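Local coordinates for putative membrane anchored protein (PDB 3LSO) that is of unknown function but is probably a membrane-anchored surface protein of Corynebacterium diphtheriae, built from a string of all-beta domains, at residues B[100-105]-B[142-147]; B[297-302]-B[326-331]; B[338-343]-B[431-436]. All blocks are in the same frame, centred on the assembly; numbering follows the deposited sequence.

Interaction 1 of 3, residues B[100-105]-B[142-147]; sequences KNVKLD and VRLQAL
Lys103 and Gln145 run side by side from a hydrogen-bonded antiparallel pair, pointing the same way. In both, CG sits between the backbone N and carbonyl carbon (chi1 79° and 51°), which stands the two chains up together on one face. Lys103 CE lies 3.5 Å from Gln145 NE2; the amine and amide nitrogens, both donors, lie close without bonding. Leu147 CD2 packs against Lys103 CD at 3.7 Å, its branch slanting across the aliphatic part of the lysine. Strand 102-104 is a short edge piece added to strand 132-146 within the DIP2116-like N-terminal domain, whose clan is that of the E-set, immunoglobulin-like folds. Gln145 N reaches Lys103 O at 3.0 Å, and Lys103 N gives the return bond to Gln145 O. On the other face Val102 CG2 meets Leu144 CB at 3.8 Å; Val102 also touches Leu113 of strand 111-114, and Leu144 touches Phe65 of strand 64-77. Asp105 and Arg143 extend alongside each other with carboxylate and guanidinium planes 23° apart. Their salt bridge is long, Asp105 OD2 to Arg143 NE 3.5 Å, while Arg143 NH1 turns to Asp66 as its stronger partner.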
ATOM      1  N   LYS B 100      -0.044 -16.553  23.024  1.00 38.80           N
ATOM      2  CA  LYS B 100      -1.139 -17.293  22.393  1.00 39.58           C
ATOM      3  C   LYS B 100      -1.434 -16.911  20.937  1.00 39.67           C
ATOM      4  O   LYS B 100      -2.468 -17.294  20.410  1.00 40.13           O
ATOM      5  CB  LYS B 100      -2.410 -17.218  23.275  1.00 39.86           C
ATOM      6  CG  LYS B 100      -2.421 -18.256  24.424  1.00 40.40           C
ATOM      7  CD  LYS B 100      -3.126 -17.765  25.691  1.00 41.13           C
ATOM      8  CE  LYS B 100      -2.545 -18.453  26.945  1.00 40.30           C
ATOM      9  NZ  LYS B 100      -3.237 -18.063  28.212  1.00 38.84           N
ATOM     10  N   ASN B 101      -0.509 -16.203  20.284  1.00 39.73           N
ATOM     11  CA  ASN B 101      -0.732 -15.654  18.933  1.00 39.44           C
ATOM     12  C   ASN B 101      -0.038 -16.456  17.815  1.00 38.92           C
ATOM     13  O   ASN B 101       0.151 -15.969  16.689  1.00 38.61           O
ATOM     14  CB  ASN B 101      -0.277 -14.188  18.928  1.00 39.95           C
ATOM     15  CG  ASN B 101      -0.670 -13.422  17.660  1.00 41.20           C
ATOM     16  OD1 ASN B 101      -1.616 -13.776  16.936  1.00 42.17           O
ATOM     17  ND2 ASN B 101       0.063 -12.338  17.401  1.00 42.65           N
ATOM     18  N   VAL B 102       0.320 -17.697  18.122  1.00 38.33           N
ATOM     19  CA  VAL B 102       1.152 -18.486  17.222  1.00 38.06           C
ATOM     20  C   VAL B 102       0.800 -19.985  17.275  1.00 37.90           C
ATOM     21  O   VAL B 102       0.374 -20.502  18.314  1.00 37.78           O
ATOM     22  CB  VAL B 102       2.645 -18.270  17.562  1.00 37.86           C
ATOM     23  CG1 VAL B 102       3.066 -19.220  18.639  1.00 38.55           C
ATOM     24  CG2 VAL B 102       3.525 -18.446  16.354  1.00 37.71           C
ATOM     25  N   LYS B 103       0.966 -20.661  16.140  1.00 37.59           N
ATOM     26  CA  LYS B 103       0.807 -22.109  16.054  1.00 37.37           C
ATOM     27  C   LYS B 103       1.915 -22.727  15.167  1.00 37.49           C
ATOM     28  O   LYS B 103       2.547 -22.029  14.362  1.00 37.40           O
ATOM     29  CB  LYS B 103      -0.607 -22.479  15.568  1.00 37.14           C
ATOM     30  CG  LYS B 103      -0.828 -22.356  14.073  1.00 36.85           C
ATOM     31  CD  LYS B 103      -2.295 -22.520  13.704  1.00 37.53           C
ATOM     32  CE  LYS B 103      -2.463 -22.984  12.249  1.00 37.97           C
ATOM     33  NZ  LYS B 103      -3.703 -22.436  11.622  1.00 37.56           N
ATOM     34  N   LEU B 104       2.160 -24.027  15.338  1.00 37.52           N
ATOM     35  CA  LEU B 104       3.134 -24.768  14.526  1.00 37.34           C
ATOM     36  C   LEU B 104       2.628 -24.992  13.110  1.00 37.35           C
ATOM     37  O   LEU B 104       1.450 -25.281  12.904  1.00 37.36           O
ATOM     38  CB  LEU B 104       3.433 -26.125  15.169  1.00 37.08           C
ATOM     39  CG  LEU B 104       3.904 -26.066  16.622  1.00 37.11           C
ATOM     40  CD1 LEU B 104       3.616 -27.352  17.398  1.00 36.67           C
ATOM     41  CD2 LEU B 104       5.370 -25.752  16.661  1.00 37.03           C
ATOM     42  N   ASP B 105       3.527 -24.872  12.142  1.00 37.63           N
ATOM     43  CA  ASP B 105       3.193 -25.162  10.759  1.00 38.46           C
ATOM     44  C   ASP B 105       3.693 -26.560  10.362  1.00 38.71           C
ATOM     45  O   ASP B 105       4.873 -26.732  10.058  1.00 38.97           O
ATOM     46  CB  ASP B 105       3.770 -24.086   9.832  1.00 38.49           C
ATOM     47  CG  ASP B 105       3.041 -24.012   8.491  1.00 40.45           C
ATOM     48  OD1 ASP B 105       2.004 -24.702   8.315  1.00 42.36           O
ATOM     49  OD2 ASP B 105       3.503 -23.253   7.606  1.00 41.91           O
ATOM     50  N   VAL B 142      12.469 -24.296  13.998  1.00 36.20           N
ATOM     51  CA  VAL B 142      11.037 -24.352  14.278  1.00 35.82           C
ATOM     52  C   VAL B 142      10.254 -23.590  13.220  1.00 35.85           C
ATOM     53  O   VAL B 142      10.545 -22.427  12.943  1.00 36.44           O
ATOM     54  CB  VAL B 142      10.680 -23.751  15.657  1.00 35.74           C
ATOM     55  CG1 VAL B 142       9.203 -23.912  15.925  1.00 34.92           C
ATOM     56  CG2 VAL B 142      11.494 -24.392  16.778  1.00 35.46           C
ATOM     57  N   ARG B 143       9.251 -24.226  12.637  1.00 35.67           N
ATOM     58  CA  ARG B 143       8.363 -23.514  11.726  1.00 35.27           C
ATOM     59  C   ARG B 143       7.067 -23.095  12.420  1.00 34.79           C
ATOM     60  O   ARG B 143       6.371 -23.902  13.029  1.00 34.55           O
ATOM     61  CB  ARG B 143       8.079 -24.345  10.484  1.00 35.64           C
ATOM     62  CG  ARG B 143       7.432 -23.557   9.364  1.00 37.13           C
ATOM     63  CD  ARG B 143       7.542 -24.290   8.054  1.00 39.20           C
ATOM     64  NE  ARG B 143       6.969 -23.493   6.972  1.00 42.53           N
ATOM     65  CZ  ARG B 143       7.597 -22.500   6.337  1.00 43.23           C
ATOM     66  NH1 ARG B 143       8.844 -22.162   6.675  1.00 43.31           N
ATOM     67  NH2 ARG B 143       6.973 -21.837   5.367  1.00 41.88           N
ATOM     68  N   LEU B 144       6.755 -21.814  12.322  1.00 34.65           N
ATOM     69  CA  LEU B 144       5.563 -21.272  12.942  1.00 34.44           C
ATOM     70  C   LEU B 144       4.826 -20.379  11.954  1.00 34.55           C
ATOM     71  O   LEU B 144       5.411 -19.894  10.978  1.00 34.28           O
ATOM     72  CB  LEU B 144       5.956 -20.448  14.165  1.00 34.55           C
ATOM     73  CG  LEU B 144       6.892 -21.044  15.235  1.00 34.79           C
ATOM     74  CD1 LEU B 144       7.593 -19.950  16.018  1.00 33.71           C
ATOM     75  CD2 LEU B 144       6.142 -21.966  16.174  1.00 33.63           C
ATOM     76  N   GLN B 145       3.538 -20.174  12.204  1.00 34.61           N
ATOM     77  CA  GLN B 145       2.826 -19.050  11.610  1.00 34.87           C
ATOM     78  C   GLN B 145       2.068 -18.273  12.688  1.00 34.62           C
ATOM     79  O   GLN B 145       1.618 -18.849  13.685  1.00 34.23           O
ATOM     80  CB  GLN B 145       1.907 -19.496  10.468  1.00 35.13           C
ATOM     81  CG  GLN B 145       0.965 -20.638  10.806  1.00 37.03           C
ATOM     82  CD  GLN B 145       0.033 -20.979   9.648  1.00 39.60           C
ATOM     83  OE1 GLN B 145       0.476 -21.460   8.600  1.00 40.01           O
ATOM     84  NE2 GLN B 145      -1.269 -20.737   9.838  1.00 40.16           N
ATOM     85  N   ALA B 146       1.956 -16.961  12.494  1.00 34.66           N
ATOM     86  CA  ALA B 146       1.196 -16.119  13.403  1.00 34.78           C
ATOM     87  C   ALA B 146      -0.269 -16.121  12.991  1.00 35.09           C
ATOM     88  O   ALA B 146      -0.585 -16.257  11.810  1.00 35.06           O
ATOM     89  CB  ALA B 146       1.742 -14.742  13.397  1.00 34.74           C
ATOM     90  N   LEU B 147      -1.162 -15.977  13.966  1.00 35.51           N
ATOM     91  CA  LEU B 147      -2.588 -16.180  13.723  1.00 35.72           C
ATOM     92  C   LEU B 147      -3.258 -14.911  13.252  1.00 36.38           C
ATOM     93  O   LEU B 147      -3.941 -14.908  12.223  1.00 36.52           O
ATOM     94  CB  LEU B 147      -3.290 -16.695  14.978  1.00 35.52           C
ATOM     95  CG  LEU B 147      -2.609 -17.811  15.771  1.00 34.49           C
ATOM     96  CD1 LEU B 147      -3.475 -18.239  16.939  1.00 33.27           C
ATOM     97  CD2 LEU B 147      -2.290 -18.980  14.882  1.00 33.40           C
TER

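Interaction 2 of 3, residues B[297-302]-B[326-331]; sequences DSYTGL and ASLLPN
An edge ladder of an antiparallel four-stranded sheet is formed here: strand 298-303, outermost in that sheet, pairs with strand 321-329. Ser298-Leu329 and Thr300-Ser327 are its hydrogen-bonded pairs. Leu329 N reaches Ser298 O at 2.7 Å, whereas the return bond from Ser298 N to Leu329 O is weak at 3.4 Å. Ser327 N gives Thr300 O a nearly straight bond (178°). On the partly exposed face, the Thr300 methyl is wedged between two neighbours: CG2 lies 3.8 Å from Ser327 CB and equally far from Leu329 CD1. The threonine hydroxyl is anti to the backbone N (chi1 179°), which leaves CG2 as the branch that meets the partner strand. On the inner face Tyr299 lays its ring obliquely against Leu328, CE2 to CG 4.1 Å. Gly301 pairs with Ala326, a non-hydrogen-bonded pair, with CA atoms 4.1 Å apart. Beyond the last pair, Asp297 extends the link by a side chain: its OD1 accepts from Asn331 N at 2.9 Å, on the anti side of the carboxylate, while OD2 is left to Lys435 and Tyr436. Leu328 CD2 touches Asp297 CB at 4.1 Å. Strand 410-417 continues the sheet past Ala326 and Leu328, and the inner side chains face a second sheet: Leu328 touches Val337 of strand 335-343, and Tyr299 packs on Met431 and Val433 of strand 425-435.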
ATOM      1  N   ASP B 297       5.132  19.986 -27.593  1.00 17.01           N
ATOM      2  CA  ASP B 297       5.276  20.762 -26.381  1.00 17.48           C
ATOM      3  C   ASP B 297       4.602  20.121 -25.183  1.00 17.36           C
ATOM      4  O   ASP B 297       4.048  19.049 -25.280  1.00 18.04           O
ATOM      5  CB  ASP B 297       4.798  22.177 -26.620  1.00 17.31           C
ATOM      6  CG  ASP B 297       5.554  22.819 -27.723  1.00 18.27           C
ATOM      7  OD1 ASP B 297       6.806  22.706 -27.723  1.00 20.46           O
ATOM      8  OD2 ASP B 297       4.904  23.386 -28.610  1.00 17.80           O
ATOM      9  N   SER B 298       4.695  20.752 -24.033  1.00 17.35           N
ATOM     10  CA  SER B 298       3.944  20.250 -22.909  1.00 17.58           C
ATOM     11  C   SER B 298       3.452  21.438 -22.076  1.00 17.17           C
ATOM     12  O   SER B 298       3.916  22.558 -22.300  1.00 17.18           O
ATOM     13  CB  SER B 298       4.745  19.196 -22.131  1.00 17.53           C
ATOM     14  OG  SER B 298       5.641  19.789 -21.217  1.00 18.46           O
ATOM     15  N   TYR B 299       2.495  21.188 -21.177  1.00 16.36           N
ATOM     16  CA  TYR B 299       1.766  22.237 -20.490  1.00 16.09           C
ATOM     17  C   TYR B 299       1.729  22.060 -18.971  1.00 16.03           C
ATOM     18  O   TYR B 299       1.805  20.951 -18.440  1.00 15.94           O
ATOM     19  CB  TYR B 299       0.323  22.272 -21.013  1.00 16.42           C
ATOM     20  CG  TYR B 299       0.237  22.420 -22.499  1.00 16.76           C
ATOM     21  CD1 TYR B 299       0.589  21.378 -23.323  1.00 17.81           C
ATOM     22  CD2 TYR B 299      -0.202  23.612 -23.078  1.00 18.33           C
ATOM     23  CE1 TYR B 299       0.546  21.503 -24.689  1.00 20.75           C
ATOM     24  CE2 TYR B 299      -0.253  23.766 -24.463  1.00 19.94           C
ATOM     25  CZ  TYR B 299       0.127  22.693 -25.261  1.00 22.18           C
ATOM     26  OH  TYR B 299       0.097  22.780 -26.638  1.00 24.16           O
ATOM     27  N   THR B 300       1.564  23.173 -18.274  1.00 15.86           N
ATOM     28  CA  THR B 300       1.302  23.181 -16.833  1.00 15.66           C
ATOM     29  C   THR B 300       0.304  24.336 -16.526  1.00 16.20           C
ATOM     30  O   THR B 300      -0.187  25.015 -17.459  1.00 16.01           O
ATOM     31  CB  THR B 300       2.612  23.276 -15.992  1.00 14.90           C
ATOM     32  OG1 THR B 300       2.285  23.312 -14.604  1.00 17.04           O
ATOM     33  CG2 THR B 300       3.356  24.533 -16.283  1.00 14.21           C
ATOM     34  N   GLY B 301      -0.005  24.551 -15.245  1.00 15.77           N
ATOM     35  CA  GLY B 301      -0.964  25.563 -14.888  1.00 15.96           C
ATOM     36  C   GLY B 301      -1.016  25.789 -13.401  1.00 16.40           C
ATOM     37  O   GLY B 301      -0.224  25.218 -12.651  1.00 17.75           O
ATOM     38  N   LEU B 302      -1.945  26.641 -12.981  1.00 15.75           N
ATOM     39  CA  LEU B 302      -2.126  27.001 -11.593  1.00 14.83           C
ATOM     40  C   LEU B 302      -3.580  27.338 -11.453  1.00 14.76           C
ATOM     41  O   LEU B 302      -4.161  27.956 -12.356  1.00 14.78           O
ATOM     42  CB  LEU B 302      -1.329  28.261 -11.247  1.00 14.72           C
ATOM     43  CG  LEU B 302       0.201  28.264 -11.187  1.00 14.08           C
ATOM     44  CD1 LEU B 302       0.790  29.672 -11.412  1.00  9.83           C
ATOM     45  CD2 LEU B 302       0.654  27.694  -9.864  1.00 13.15           C
ATOM     46  N   ALA B 326      -2.129  29.383 -17.062  1.00 14.40           N
ATOM     47  CA  ALA B 326      -1.819  28.230 -17.942  1.00 14.17           C
ATOM     48  C   ALA B 326      -0.558  28.520 -18.740  1.00 14.09           C
ATOM     49  O   ALA B 326      -0.439  29.601 -19.331  1.00 14.85           O
ATOM     50  CB  ALA B 326      -2.963  27.933 -18.855  1.00 13.89           C
ATOM     51  N   SER B 327       0.385  27.583 -18.742  1.00 13.27           N
ATOM     52  CA  SER B 327       1.659  27.818 -19.383  1.00 12.72           C
ATOM     53  C   SER B 327       1.902  26.792 -20.471  1.00 13.22           C
ATOM     54  O   SER B 327       1.736  25.608 -20.240  1.00 14.62           O
ATOM     55  CB  SER B 327       2.770  27.683 -18.352  1.00 12.63           C
ATOM     56  OG  SER B 327       2.860  28.787 -17.487  1.00  9.98           O
ATOM     57  N   LEU B 328       2.325  27.219 -21.649  1.00 13.01           N
ATOM     58  CA  LEU B 328       2.873  26.285 -22.634  1.00 12.52           C
ATOM     59  C   LEU B 328       4.377  26.255 -22.472  1.00 13.12           C
ATOM     60  O   LEU B 328       5.017  27.303 -22.426  1.00 13.79           O
ATOM     61  CB  LEU B 328       2.521  26.753 -24.031  1.00 12.18           C
ATOM     62  CG  LEU B 328       3.034  26.049 -25.277  1.00 11.93           C
ATOM     63  CD1 LEU B 328       2.439  26.790 -26.415  1.00 11.59           C
ATOM     64  CD2 LEU B 328       4.579  26.080 -25.408  1.00 11.30           C
ATOM     65  N   LEU B 329       4.950  25.060 -22.418  1.00 13.68           N
ATOM     66  CA  LEU B 329       6.364  24.887 -22.149  1.00 14.10           C
ATOM     67  C   LEU B 329       7.098  24.429 -23.413  1.00 14.76           C
ATOM     68  O   LEU B 329       7.036  23.258 -23.750  1.00 15.30           O
ATOM     69  CB  LEU B 329       6.527  23.862 -21.030  1.00 13.90           C
ATOM     70  CG  LEU B 329       5.699  24.131 -19.759  1.00 15.96           C
ATOM     71  CD1 LEU B 329       5.716  22.936 -18.821  1.00 15.28           C
ATOM     72  CD2 LEU B 329       6.121  25.421 -19.010  1.00 15.44           C
ATOM     73  N   PRO B 330       7.784  25.346 -24.121  1.00 15.11           N
ATOM     74  CA  PRO B 330       8.378  24.988 -25.388  1.00 16.32           C
ATOM     75  C   PRO B 330       9.242  23.786 -25.216  1.00 17.60           C
ATOM     76  O   PRO B 330       9.902  23.650 -24.183  1.00 18.50           O
ATOM     77  CB  PRO B 330       9.278  26.181 -25.709  1.00 15.87           C
ATOM     78  CG  PRO B 330       8.676  27.262 -25.067  1.00 15.55           C
ATOM     79  CD  PRO B 330       8.082  26.741 -23.790  1.00 15.32           C
ATOM     80  N   ASN B 331       9.234  22.908 -26.207  1.00 18.62           N
ATOM     81  CA  ASN B 331      10.135  21.787 -26.178  1.00 19.46           C
ATOM     82  C   ASN B 331      11.553  22.189 -26.561  1.00 19.86           C
ATOM     83  O   ASN B 331      12.487  21.777 -25.902  1.00 20.90           O
ATOM     84  CB  ASN B 331       9.643  20.679 -27.080  1.00 19.87           C
ATOM     85  CG  ASN B 331      10.435  19.394 -26.896  1.00 22.06           C
ATOM     86  OD1 ASN B 331      11.667  19.394 -26.923  1.00 24.13           O
ATOM     87  ND2 ASN B 331       9.729  18.289 -26.711  1.00 24.09           N
TER

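Interaction 3 of 3, residues B[338-343]-B[431-436]; sequences YEIGIN and MGVYKY
Tyr338 CG lies beside its backbone N (chi1 -44°) and Tyr434 CG lies anti to its own (chi1 172°), a combination that brings the two rings together in an edge-to-face stack. Tyr338 CD2 hangs over the centre of the Tyr434 ring, 3.3 Å above its plane, with the planes at 59°. The stack sits at a classic beta bulge in the antiparallel pairing of strands 335-343 and 425-435: Tyr338 and Glu339 both stand opposite Tyr434. Tyr434 O is gripped by two donors in its carbonyl plane, Tyr338 N at 2.8 Å and Glu339 N at 3.0 Å, and Tyr434 N answers to Glu339 O. Further along, Gly341 and Gly432 form a hydrogen-bonded pair without side chains. Glu339 is buried, but its carboxylate is satisfied by Thr365 on one oxygen and by Tyr393 and Trp382 on the other. Lys435, whose chain is nearly extended, turns away from strand 335-343 and carries its amine to Asp295 and Asp297. On the opposite face from Tyr434, Ile340 and the selenomethionine Met431 cross at an angle and fill the core together with Val412 of strand 410-417. The Met431 chain is extended beyond CG, which carries its tip across to the partner strand. There the methyl CE sits against the isoleucine, 3.4 Å from Ile340 CD1 and 3.6 Å from Ile340 CB.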
ATOM      1  N   TYR B 338       1.158  31.344 -32.260  1.00 16.73           N
ATOM      2  CA  TYR B 338       0.280  32.420 -32.662  1.00 16.48           C
ATOM      3  C   TYR B 338      -0.687  32.824 -31.562  1.00 16.88           C
ATOM      4  O   TYR B 338      -0.603  33.945 -31.105  1.00 17.77           O
ATOM      5  CB  TYR B 338      -0.468  32.014 -33.925  1.00 16.33           C
ATOM      6  CG  TYR B 338       0.426  31.343 -34.943  1.00 17.51           C
ATOM      7  CD1 TYR B 338       1.625  31.951 -35.334  1.00 14.68           C
ATOM      8  CD2 TYR B 338       0.087  30.101 -35.522  1.00 18.56           C
ATOM      9  CE1 TYR B 338       2.460  31.382 -36.249  1.00 13.09           C
ATOM     10  CE2 TYR B 338       0.945  29.511 -36.464  1.00 18.15           C
ATOM     11  CZ  TYR B 338       2.138  30.185 -36.809  1.00 16.37           C
ATOM     12  OH  TYR B 338       3.025  29.681 -37.720  1.00 17.41           O
ATOM     13  N   GLU B 339      -1.634  31.957 -31.173  1.00 16.77           N
ATOM     14  CA  GLU B 339      -2.576  32.278 -30.080  1.00 16.73           C
ATOM     15  C   GLU B 339      -2.390  31.381 -28.908  1.00 16.08           C
ATOM     16  O   GLU B 339      -2.086  30.195 -29.061  1.00 16.16           O
ATOM     17  CB  GLU B 339      -4.013  32.058 -30.487  1.00 16.73           C
ATOM     18  CG  GLU B 339      -4.863  33.252 -30.486  1.00 17.38           C
ATOM     19  CD  GLU B 339      -6.272  32.874 -30.868  1.00 18.65           C
ATOM     20  OE1 GLU B 339      -6.803  31.856 -30.319  1.00 14.16           O
ATOM     21  OE2 GLU B 339      -6.825  33.579 -31.744  1.00 20.42           O
ATOM     22  N   ILE B 340      -2.629  31.944 -27.735  1.00 15.30           N
ATOM     23  CA  ILE B 340      -2.826  31.133 -26.543  1.00 13.31           C
ATOM     24  C   ILE B 340      -3.942  31.787 -25.765  1.00 13.18           C
ATOM     25  O   ILE B 340      -4.152  33.000 -25.866  1.00 12.42           O
ATOM     26  CB  ILE B 340      -1.539  30.958 -25.698  1.00 13.01           C
ATOM     27  CG1 ILE B 340      -1.080  32.279 -25.116  1.00 11.23           C
ATOM     28  CG2 ILE B 340      -0.445  30.280 -26.498  1.00 10.43           C
ATOM     29  CD1 ILE B 340      -0.132  32.088 -23.991  1.00 11.09           C
ATOM     30  N   GLY B 341      -4.701  30.977 -25.049  1.00 13.42           N
ATOM     31  CA  GLY B 341      -5.716  31.519 -24.153  1.00 14.25           C
ATOM     32  C   GLY B 341      -6.243  30.425 -23.269  1.00 14.37           C
ATOM     33  O   GLY B 341      -6.090  29.236 -23.612  1.00 14.71           O
ATOM     34  N   ILE B 342      -6.838  30.809 -22.133  1.00 13.99           N
ATOM     35  CA  ILE B 342      -7.530  29.847 -21.263  1.00 13.81           C
ATOM     36  C   ILE B 342      -8.990  29.642 -21.687  1.00 13.79           C
ATOM     37  O   ILE B 342      -9.721  30.619 -21.883  1.00 13.52           O
ATOM     38  CB  ILE B 342      -7.516  30.308 -19.799  1.00 13.92           C
ATOM     39  CG1 ILE B 342      -6.096  30.302 -19.260  1.00 13.86           C
ATOM     40  CG2 ILE B 342      -8.431  29.411 -18.931  1.00 13.57           C
ATOM     41  CD1 ILE B 342      -5.831  31.475 -18.337  1.00 15.32           C
ATOM     42  N   ASN B 343      -9.402  28.378 -21.795  1.00 13.73           N
ATOM     43  CA  ASN B 343     -10.787  27.989 -22.113  1.00 13.65           C
ATOM     44  C   ASN B 343     -11.389  27.277 -20.908  1.00 14.15           C
ATOM     45  O   ASN B 343     -10.924  26.207 -20.494  1.00 14.20           O
ATOM     46  CB  ASN B 343     -10.817  27.050 -23.327  1.00 13.16           C
ATOM     47  CG  ASN B 343     -12.249  26.701 -23.792  1.00 11.94           C
ATOM     48  OD1 ASN B 343     -12.995  27.566 -24.232  1.00 13.25           O
ATOM     49  ND2 ASN B 343     -12.603  25.434 -23.735  1.00  6.20           N
HETATM   50  N   MSE B 431      -6.074  25.066 -22.131  1.00 17.53           N
HETATM   51  CA  MSE B 431      -5.408  26.100 -22.953  1.00 17.62           C
HETATM   52  C   MSE B 431      -5.774  25.871 -24.402  1.00 17.56           C
HETATM   53  O   MSE B 431      -5.705  24.725 -24.898  1.00 18.21           O
HETATM   54  CB  MSE B 431      -3.887  26.048 -22.819  1.00 17.64           C
HETATM   55  CG  MSE B 431      -3.174  27.368 -23.184  1.00 19.66           C
HETATM   56 SE   MSE B 431      -1.255  27.169 -22.952  0.75 22.30          SE
HETATM   57  CE  MSE B 431      -0.796  29.005 -22.709  1.00 20.49           C
ATOM     58  N   GLY B 432      -6.186  26.943 -25.067  1.00 17.24           N
ATOM     59  CA  GLY B 432      -6.342  26.959 -26.526  1.00 17.61           C
ATOM     60  C   GLY B 432      -4.979  27.321 -27.115  1.00 18.35           C
ATOM     61  O   GLY B 432      -4.302  28.208 -26.586  1.00 18.89           O
ATOM     62  N   VAL B 433      -4.536  26.620 -28.161  1.00 17.81           N
ATOM     63  CA  VAL B 433      -3.274  26.977 -28.799  1.00 17.85           C
ATOM     64  C   VAL B 433      -3.396  26.941 -30.302  1.00 17.53           C
ATOM     65  O   VAL B 433      -4.096  26.100 -30.860  1.00 17.30           O
ATOM     66  CB  VAL B 433      -2.128  26.054 -28.390  1.00 17.68           C
ATOM     67  CG1 VAL B 433      -1.938  26.134 -26.940  1.00 20.55           C
ATOM     68  CG2 VAL B 433      -2.468  24.626 -28.726  1.00 18.40           C
ATOM     69  N   TYR B 434      -2.690  27.852 -30.953  1.00 16.89           N
ATOM     70  CA  TYR B 434      -2.576  27.841 -32.398  1.00 16.52           C
ATOM     71  C   TYR B 434      -1.114  28.172 -32.581  1.00 16.86           C
ATOM     72  O   TYR B 434      -0.677  29.269 -32.164  1.00 16.85           O
ATOM     73  CB  TYR B 434      -3.481  28.917 -33.015  1.00 16.07           C
ATOM     74  CG  TYR B 434      -3.319  29.147 -34.489  1.00 15.82           C
ATOM     75  CD1 TYR B 434      -3.108  28.072 -35.376  1.00 17.27           C
ATOM     76  CD2 TYR B 434      -3.401  30.439 -35.024  1.00 15.87           C
ATOM     77  CE1 TYR B 434      -2.953  28.291 -36.755  1.00 15.67           C
ATOM     78  CE2 TYR B 434      -3.257  30.672 -36.413  1.00 16.13           C
ATOM     79  CZ  TYR B 434      -3.032  29.591 -37.249  1.00 16.76           C
ATOM     80  OH  TYR B 434      -2.910  29.790 -38.582  1.00 19.95           O
ATOM     81  N   LYS B 435      -0.361  27.224 -33.165  1.00 16.04           N
ATOM     82  CA  LYS B 435       1.102  27.300 -33.204  1.00 14.84           C
ATOM     83  C   LYS B 435       1.651  26.460 -34.323  1.00 14.89           C
ATOM     84  O   LYS B 435       0.913  25.655 -34.904  1.00 15.13           O
ATOM     85  CB  LYS B 435       1.684  26.800 -31.879  1.00 14.80           C
ATOM     86  CG  LYS B 435       1.500  25.311 -31.618  1.00 12.40           C
ATOM     87  CD  LYS B 435       1.755  24.977 -30.170  1.00 11.05           C
ATOM     88  CE  LYS B 435       1.762  23.471 -29.976  1.00 13.27           C
ATOM     89  NZ  LYS B 435       2.188  23.093 -28.602  1.00 14.77           N
ATOM     90  N   TYR B 436       2.949  26.616 -34.587  1.00 14.54           N
ATOM     91  CA  TYR B 436       3.684  25.854 -35.616  1.00 15.26           C
ATOM     92  C   TYR B 436       3.506  26.385 -37.026  1.00 16.06           C
ATOM     93  O   TYR B 436       2.428  26.902 -37.367  1.00 16.58           O
ATOM     94  CB  TYR B 436       3.330  24.362 -35.639  1.00 14.56           C
ATOM     95  CG  TYR B 436       3.644  23.630 -34.371  1.00 14.92           C
ATOM     96  CD1 TYR B 436       4.449  24.207 -33.390  1.00 14.68           C
ATOM     97  CD2 TYR B 436       3.145  22.351 -34.152  1.00 15.87           C
ATOM     98  CE1 TYR B 436       4.732  23.534 -32.219  1.00 16.75           C
ATOM     99  CE2 TYR B 436       3.437  21.648 -32.992  1.00 17.02           C
ATOM    100  CZ  TYR B 436       4.230  22.250 -32.023  1.00 18.18           C
ATOM    101  OH  TYR B 436       4.527  21.574 -30.860  1.00 19.25           O
TER

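How the interactions relate
Interaction 1 stands apart in the N-terminal domain, its centre about 57 Å from that of interaction 2 and about 66 Å from that of interaction 3, across the centre of the chain. Interactions 2 and 3 belong to two facing sheets, and strands 321-329 and 335-343 follow each other in the chain. They touch through a salt bridge, Asp297 OD2 to Lys435 NZ at 2.7 Å, and through Tyr299 against the Met431 selenium. The chemistry follows depth: interaction 1, partly buried, sets lysine and glutamine chains over one face and Val102 with Ala146 over the other; interaction 2 is an edge with one inward face; interaction 3 is buried, with aromatic and aliphatic packing.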